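MdcE (Pseudomonas aeruginosa, PDB 5VIP) probably acts as the gamma subunit of a biotin-independent malonate decarboxylase, with an inferred carboxyltransferase role. Local coordinates at residues R142-A156 with Q167-V181. Sequence-based numbering, arbitrary orientation.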
loop_
_atom_site.group_PDB
_atom_site.type_symbol
_atom_site.label_atom_id
_atom_site.label_comp_id
_atom_site.label_asym_id
_atom_site.label_seq_id
_atom_site.Cartn_x
_atom_site.Cartn_y
_atom_site.Cartn_z
ATOM N N ARG A 142 0.014 -14.211 0.213
ATOM C CA ARG A 142 0.497 -14.482 -1.140
ATOM C C ARG A 142 1.878 -15.146 -1.120
ATOM O O ARG A 142 2.092 -16.158 -1.790
ATOM C CB ARG A 142 0.540 -13.188 -1.976
ATOM C CG ARG A 142 1.132 -13.355 -3.389
ATOM C CD ARG A 142 0.989 -12.081 -4.257
ATOM N NE ARG A 142 1.373 -10.864 -3.528
ATOM C CZ ARG A 142 2.620 -10.562 -3.169
ATOM N NH1 ARG A 142 3.625 -11.382 -3.465
ATOM N NH2 ARG A 142 2.868 -9.441 -2.496
ATOM N N LEU A 143 2.808 -14.584 -0.351
ATOM C CA LEU A 143 4.161 -15.129 -0.271
ATOM C C LEU A 143 4.161 -16.555 0.291
ATOM O O LEU A 143 5.023 -17.356 -0.056
ATOM C CB LEU A 143 5.065 -14.229 0.587
ATOM C CG LEU A 143 5.372 -12.842 0.000
ATOM C CD1 LEU A 143 6.048 -11.956 1.030
ATOM C CD2 LEU A 143 6.236 -12.972 -1.245
ATOM N N ALA A 144 3.198 -16.854 1.159
ATOM C CA ALA A 144 3.104 -18.177 1.781
ATOM C C ALA A 144 2.466 -19.213 0.854
ATOM O O ALA A 144 2.435 -20.403 1.178
ATOM C CB ALA A 144 2.320 -18.086 3.086
ATOM N N GLY A 145 1.945 -18.767 -0.287
ATOM C CA GLY A 145 1.370 -19.682 -1.254
ATOM C C GLY A 145 -0.142 -19.662 -1.405
ATOM O O GLY A 145 -0.697 -20.492 -2.117
ATOM N N HIS A 146 -0.826 -18.733 -0.746
ATOM C CA HIS A 146 -2.250 -18.555 -1.020
ATOM C C HIS A 146 -2.442 -17.851 -2.353
ATOM O O HIS A 146 -1.879 -16.777 -2.574
ATOM C CB HIS A 146 -2.937 -17.756 0.083
ATOM C CG HIS A 146 -3.012 -18.473 1.393
ATOM N ND1 HIS A 146 -4.150 -19.127 1.817
ATOM C CD2 HIS A 146 -2.094 -18.634 2.377
ATOM C CE1 HIS A 146 -3.927 -19.661 3.008
ATOM N NE2 HIS A 146 -2.689 -19.373 3.370
ATOM N N PRO A 147 -3.224 -18.456 -3.266
ATOM C CA PRO A 147 -3.539 -17.700 -4.475
ATOM C C PRO A 147 -4.439 -16.525 -4.123
ATOM O O PRO A 147 -5.475 -16.719 -3.484
ATOM C CB PRO A 147 -4.264 -18.723 -5.363
ATOM C CG PRO A 147 -3.848 -20.071 -4.814
ATOM C CD PRO A 147 -3.687 -19.853 -3.340
ATOM N N LEU A 148 -4.031 -15.319 -4.504
ATOM C CA LEU A 148 -4.871 -14.137 -4.335
ATOM C C LEU A 148 -5.349 -13.651 -5.676
ATOM O O LEU A 148 -4.541 -13.416 -6.580
ATOM C CB LEU A 148 -4.124 -12.985 -3.667
ATOM C CG LEU A 148 -3.989 -12.875 -2.164
ATOM C CD1 LEU A 148 -3.243 -14.088 -1.621
ATOM C CD2 LEU A 148 -3.216 -11.584 -1.883
ATOM N N ILE A 149 -6.654 -13.469 -5.789
ATOM C CA ILE A 149 -7.243 -12.926 -7.000
ATOM C C ILE A 149 -8.076 -11.721 -6.643
ATOM O O ILE A 149 -8.934 -11.784 -5.747
ATOM C CB ILE A 149 -8.129 -13.975 -7.737
ATOM C CG1 ILE A 149 -7.293 -15.202 -8.115
ATOM C CG2 ILE A 149 -8.738 -13.369 -8.970
ATOM C CD1 ILE A 149 -8.113 -16.424 -8.473
ATOM N N GLY A 150 -7.832 -10.618 -7.346
ATOM C CA GLY A 150 -8.621 -9.418 -7.142
ATOM C C GLY A 150 -9.665 -9.272 -8.241
ATOM O O GLY A 150 -9.315 -9.188 -9.416
ATOM N N LEU A 151 -10.942 -9.229 -7.865
ATOM C CA LEU A 151 -12.007 -9.064 -8.849
ATOM C C LEU A 151 -12.594 -7.663 -8.757
ATOM O O LEU A 151 -13.259 -7.323 -7.784
ATOM C CB LEU A 151 -13.096 -10.118 -8.646
ATOM C CG LEU A 151 -14.268 -9.994 -9.623
ATOM C CD1 LEU A 151 -13.803 -10.287 -11.047
ATOM C CD2 LEU A 151 -15.420 -10.911 -9.224
ATOM N N LEU A 152 -12.319 -6.833 -9.756
ATOM C CA LEU A 152 -12.770 -5.446 -9.713
ATOM C C LEU A 152 -14.160 -5.333 -10.320
ATOM O O LEU A 152 -14.293 -5.435 -11.531
ATOM C CB LEU A 152 -11.801 -4.536 -10.479
ATOM C CG LEU A 152 -10.295 -4.720 -10.218
ATOM C CD1 LEU A 152 -9.490 -3.566 -10.799
ATOM C CD2 LEU A 152 -9.999 -4.908 -8.746
ATOM N N VAL A 153 -15.176 -5.099 -9.493
ATOM C CA VAL A 153 -16.547 -5.067 -9.992
ATOM C C VAL A 153 -17.080 -3.646 -9.952
ATOM O O VAL A 153 -18.133 -3.367 -10.512
ATOM C CB VAL A 153 -17.476 -6.009 -9.192
ATOM C CG1 VAL A 153 -16.913 -7.417 -9.174
ATOM C CG2 VAL A 153 -17.690 -5.498 -7.768
ATOM N N GLY A 154 -16.329 -2.741 -9.321
ATOM C CA GLY A 154 -16.728 -1.350 -9.236
ATOM C C GLY A 154 -15.546 -0.414 -9.038
ATOM O O GLY A 154 -14.561 -0.488 -9.753
ATOM N N LYS A 155 -15.640 0.475 -8.061
ATOM C CA LYS A 155 -14.551 1.407 -7.813
ATOM C C LYS A 155 -13.378 0.698 -7.131
ATOM O O LYS A 155 -13.561 -0.159 -6.268
ATOM C CB LYS A 155 -15.030 2.585 -6.971
ATOM C CG LYS A 155 -16.239 3.294 -7.568
ATOM C CD LYS A 155 -16.432 4.682 -6.984
ATOM C CE LYS A 155 -17.719 5.321 -7.512
ATOM N NZ LYS A 155 -18.904 4.540 -7.051
ATOM N N ALA A 156 -12.172 1.037 -7.554
ATOM C CA ALA A 156 -10.975 0.508 -6.912
ATOM C C ALA A 156 -10.038 1.677 -6.694
ATOM O O ALA A 156 -9.141 1.919 -7.505
ATOM C CB ALA A 156 -10.326 -0.578 -7.768
ATOM N N GLN A 167 -2.655 -6.351 -3.757
ATOM C CA GLN A 167 -1.595 -7.333 -3.540
ATOM C C GLN A 167 -1.835 -8.652 -4.287
ATOM O O GLN A 167 -1.106 -9.615 -4.088
ATOM C CB GLN A 167 -1.426 -7.618 -2.046
ATOM C CG GLN A 167 -0.701 -6.517 -1.290
ATOM C CD GLN A 167 0.685 -6.228 -1.871
ATOM O OE1 GLN A 167 1.505 -7.128 -2.015
ATOM N NE2 GLN A 167 0.941 -4.966 -2.208
ATOM N N ALA A 168 -2.848 -8.695 -5.144
ATOM C CA ALA A 168 -3.248 -9.953 -5.790
ATOM C C ALA A 168 -2.187 -10.525 -6.744
ATOM O O ALA A 168 -1.454 -9.777 -7.399
ATOM C CB ALA A 168 -4.570 -9.750 -6.552
ATOM N N ASN A 169 -2.106 -11.852 -6.806
ATOM C CA ASN A 169 -1.376 -12.540 -7.878
ATOM C C ASN A 169 -1.935 -12.198 -9.264
ATOM O O ASN A 169 -1.193 -12.095 -10.233
ATOM C CB ASN A 169 -1.439 -14.059 -7.712
ATOM C CG ASN A 169 -0.819 -14.544 -6.424
ATOM O OD1 ASN A 169 -1.499 -14.672 -5.408
ATOM N ND2 ASN A 169 0.469 -14.855 -6.469
ATOM N N ARG A 170 -3.252 -12.069 -9.357
ATOM C CA ARG A 170 -3.913 -11.783 -10.634
ATOM C C ARG A 170 -5.067 -10.825 -10.426
ATOM O O ARG A 170 -5.835 -10.972 -9.475
ATOM C CB ARG A 170 -4.432 -13.061 -11.296
ATOM C CG ARG A 170 -3.394 -14.140 -11.528
ATOM C CD ARG A 170 -2.488 -13.842 -12.710
ATOM N NE ARG A 170 -1.663 -15.014 -12.972
ATOM C CZ ARG A 170 -0.591 -15.345 -12.257
ATOM N NH1 ARG A 170 -0.192 -14.580 -11.245
ATOM N NH2 ARG A 170 0.085 -16.444 -12.548
ATOM N N LEU A 171 -5.168 -9.831 -11.307
ATOM C CA LEU A 171 -6.257 -8.869 -11.267
ATOM C C LEU A 171 -7.194 -9.081 -12.451
ATOM O O LEU A 171 -6.757 -9.100 -13.606
ATOM C CB LEU A 171 -5.726 -7.436 -11.283
ATOM C CG LEU A 171 -4.991 -6.933 -10.035
ATOM C CD1 LEU A 171 -4.465 -5.539 -10.297
ATOM C CD2 LEU A 171 -5.912 -6.936 -8.819
ATOM N N ILE A 172 -8.476 -9.244 -12.150
ATOM C CA ILE A 172 -9.515 -9.362 -13.176
ATOM C C ILE A 172 -10.519 -8.244 -12.989
ATOM O O ILE A 172 -10.998 -8.025 -11.878
ATOM C CB ILE A 172 -10.241 -10.723 -13.097
ATOM C CG1 ILE A 172 -9.258 -11.861 -13.378
ATOM C CG2 ILE A 172 -11.462 -10.763 -14.046
ATOM C CD1 ILE A 172 -9.739 -13.225 -12.872
ATOM N N ALA A 173 -10.835 -7.520 -14.060
ATOM C CA ALA A 173 -11.794 -6.434 -13.956
ATOM C C ALA A 173 -13.009 -6.699 -14.844
ATOM O O ALA A 173 -12.869 -7.236 -15.937
ATOM C CB ALA A 173 -11.143 -5.105 -14.343
ATOM N N LEU A 174 -14.187 -6.312 -14.375
ATOM C CA LEU A 174 -15.355 -6.267 -15.245
ATOM C C LEU A 174 -15.205 -5.092 -16.217
ATOM O O LEU A 174 -14.754 -4.003 -15.838
ATOM C CB LEU A 174 -16.640 -6.150 -14.427
ATOM C CG LEU A 174 -16.808 -7.264 -13.389
ATOM C CD1 LEU A 174 -18.133 -7.166 -12.678
ATOM C CD2 LEU A 174 -16.616 -8.629 -14.028
ATOM N N HIS A 175 -15.548 -5.328 -17.480
ATOM C CA HIS A 175 -15.392 -4.309 -18.504
ATOM C C HIS A 175 -16.662 -3.473 -18.530
ATOM O O HIS A 175 -17.582 -3.738 -19.310
ATOM C CB HIS A 175 -15.107 -4.947 -19.871
ATOM C CG HIS A 175 -14.753 -3.960 -20.942
ATOM N ND1 HIS A 175 -15.674 -3.477 -21.846
ATOM C CD2 HIS A 175 -13.575 -3.370 -21.256
ATOM C CE1 HIS A 175 -15.081 -2.629 -22.668
ATOM N NE2 HIS A 175 -13.807 -2.546 -22.332
ATOM N N ASP A 176 -16.702 -2.464 -17.669
ATOM C CA ASP A 176 -17.905 -1.671 -17.424
ATOM C C ASP A 176 -17.507 -0.260 -16.994
ATOM O O ASP A 176 -16.497 -0.090 -16.298
ATOM C CB ASP A 176 -18.759 -2.357 -16.356
ATOM C CG ASP A 176 -19.897 -1.498 -15.872
ATOM O OD1 ASP A 176 -20.950 -1.503 -16.532
ATOM O OD2 ASP A 176 -19.747 -0.822 -14.831
ATOM N N PRO A 177 -18.282 0.760 -17.408
ATOM C CA PRO A 177 -17.910 2.151 -17.111
ATOM C C PRO A 177 -17.898 2.494 -15.627
ATOM O O PRO A 177 -17.302 3.504 -15.246
ATOM C CB PRO A 177 -18.995 2.967 -17.836
ATOM C CG PRO A 177 -19.491 2.076 -18.905
ATOM C CD PRO A 177 -19.441 0.693 -18.321
ATOM N N GLY A 178 -18.544 1.679 -14.800
ATOM C CA GLY A 178 -18.539 1.911 -13.368
ATOM C C GLY A 178 -17.286 1.371 -12.693
ATOM O O GLY A 178 -17.059 1.608 -11.511
ATOM N N VAL A 179 -16.480 0.626 -13.444
ATOM C CA VAL A 179 -15.257 0.054 -12.900
ATOM C C VAL A 179 -14.131 1.037 -13.166
ATOM O O VAL A 179 -13.804 1.322 -14.312
ATOM C CB VAL A 179 -14.921 -1.315 -13.513
ATOM C CG1 VAL A 179 -13.637 -1.869 -12.900
ATOM C CG2 VAL A 179 -16.065 -2.299 -13.273
HETATM N N MSE A 180 -13.558 1.575 -12.100
HETATM C CA MSE A 180 -12.548 2.614 -12.238
HETATM C C MSE A 180 -11.434 2.389 -11.236
HETATM O O MSE A 180 -11.689 2.119 -10.065
HETATM C CB MSE A 180 -13.162 4.000 -12.042
HETATM C CG MSE A 180 -14.140 4.391 -13.146
HETATM SE SE MSE A 180 -15.097 6.041 -12.731
HETATM C CE MSE A 180 -16.211 5.434 -11.264
ATOM N N VAL A 181 -10.205 2.477 -11.722
ATOM C CA VAL A 181 -9.027 2.409 -10.869
ATOM C C VAL A 181 -8.359 3.772 -10.921
ATOM O O VAL A 181 -8.140 4.304 -12.014
ATOM C CB VAL A 181 -8.035 1.332 -11.327
ATOM C CG1 VAL A 181 -6.850 1.251 -10.352
ATOM C CG2 VAL A 181 -8.726 -0.021 -11.468
HETATM O O HOH W 1 0.697 -16.964 -4.089
#
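A parallel beta-alpha-beta unit, with helix 158-163 in the connection, brings strand 148-152 beside strand 170-174 in the main sheet, and past a corner at Val153 and Gly154 the same two segments pair again as strands 155-157 and 180-182. This two-sheet arrangement is consistent with the crotonase-like fold of carboxyltransferases. The 15° angle between strands 148-152 and 170-174 and the alternation of bonds establish the parallel register: Gly150 N donates to Arg170 O (2.9 Å), Gly150 O accepts from Ile172 N, and Leu152 repeats the pattern with Ile172 O and Leu174 N. Beyond the corner, Ala156 N donates to Met180 O, whereas Met180 N reaches Gly154 O from above the carbonyl plane at 3.3 Å.

Side chains fill both faces. Ile149 and Ile172 lie side by side, CG2 to CD1 at 4.0 Å, and Leu151 CD1 meets Ile172 CG2. On the face of Leu152 and Ala173, Leu152 CD1 bridges the two sheets to Val181 CG2 (3.7 Å), the side chains crossing at about a right angle. Gly150 leaves room there for Leu171 CD2, 4.0 Å from its CA.

At the start of the pairing, Asn169 OD1 takes the N-H of Leu148 (2.8 Å, 166° at the hydrogen), and Asn169 ND2 donates to a water that also binds Arg142 O and His146 O. Arg142, in the last turn of helix 127-143, grips Gln167 side-on. A bend at chi3 (46°) turns its guanidinium so that NE donates to the backbone O of Gln167, while NH1 goes to Arg259 O. In the guanidinium plane, Arg142 NH2 meets Gln167 OE1 at 2.7 Å, almost end-on to the amide carbonyl.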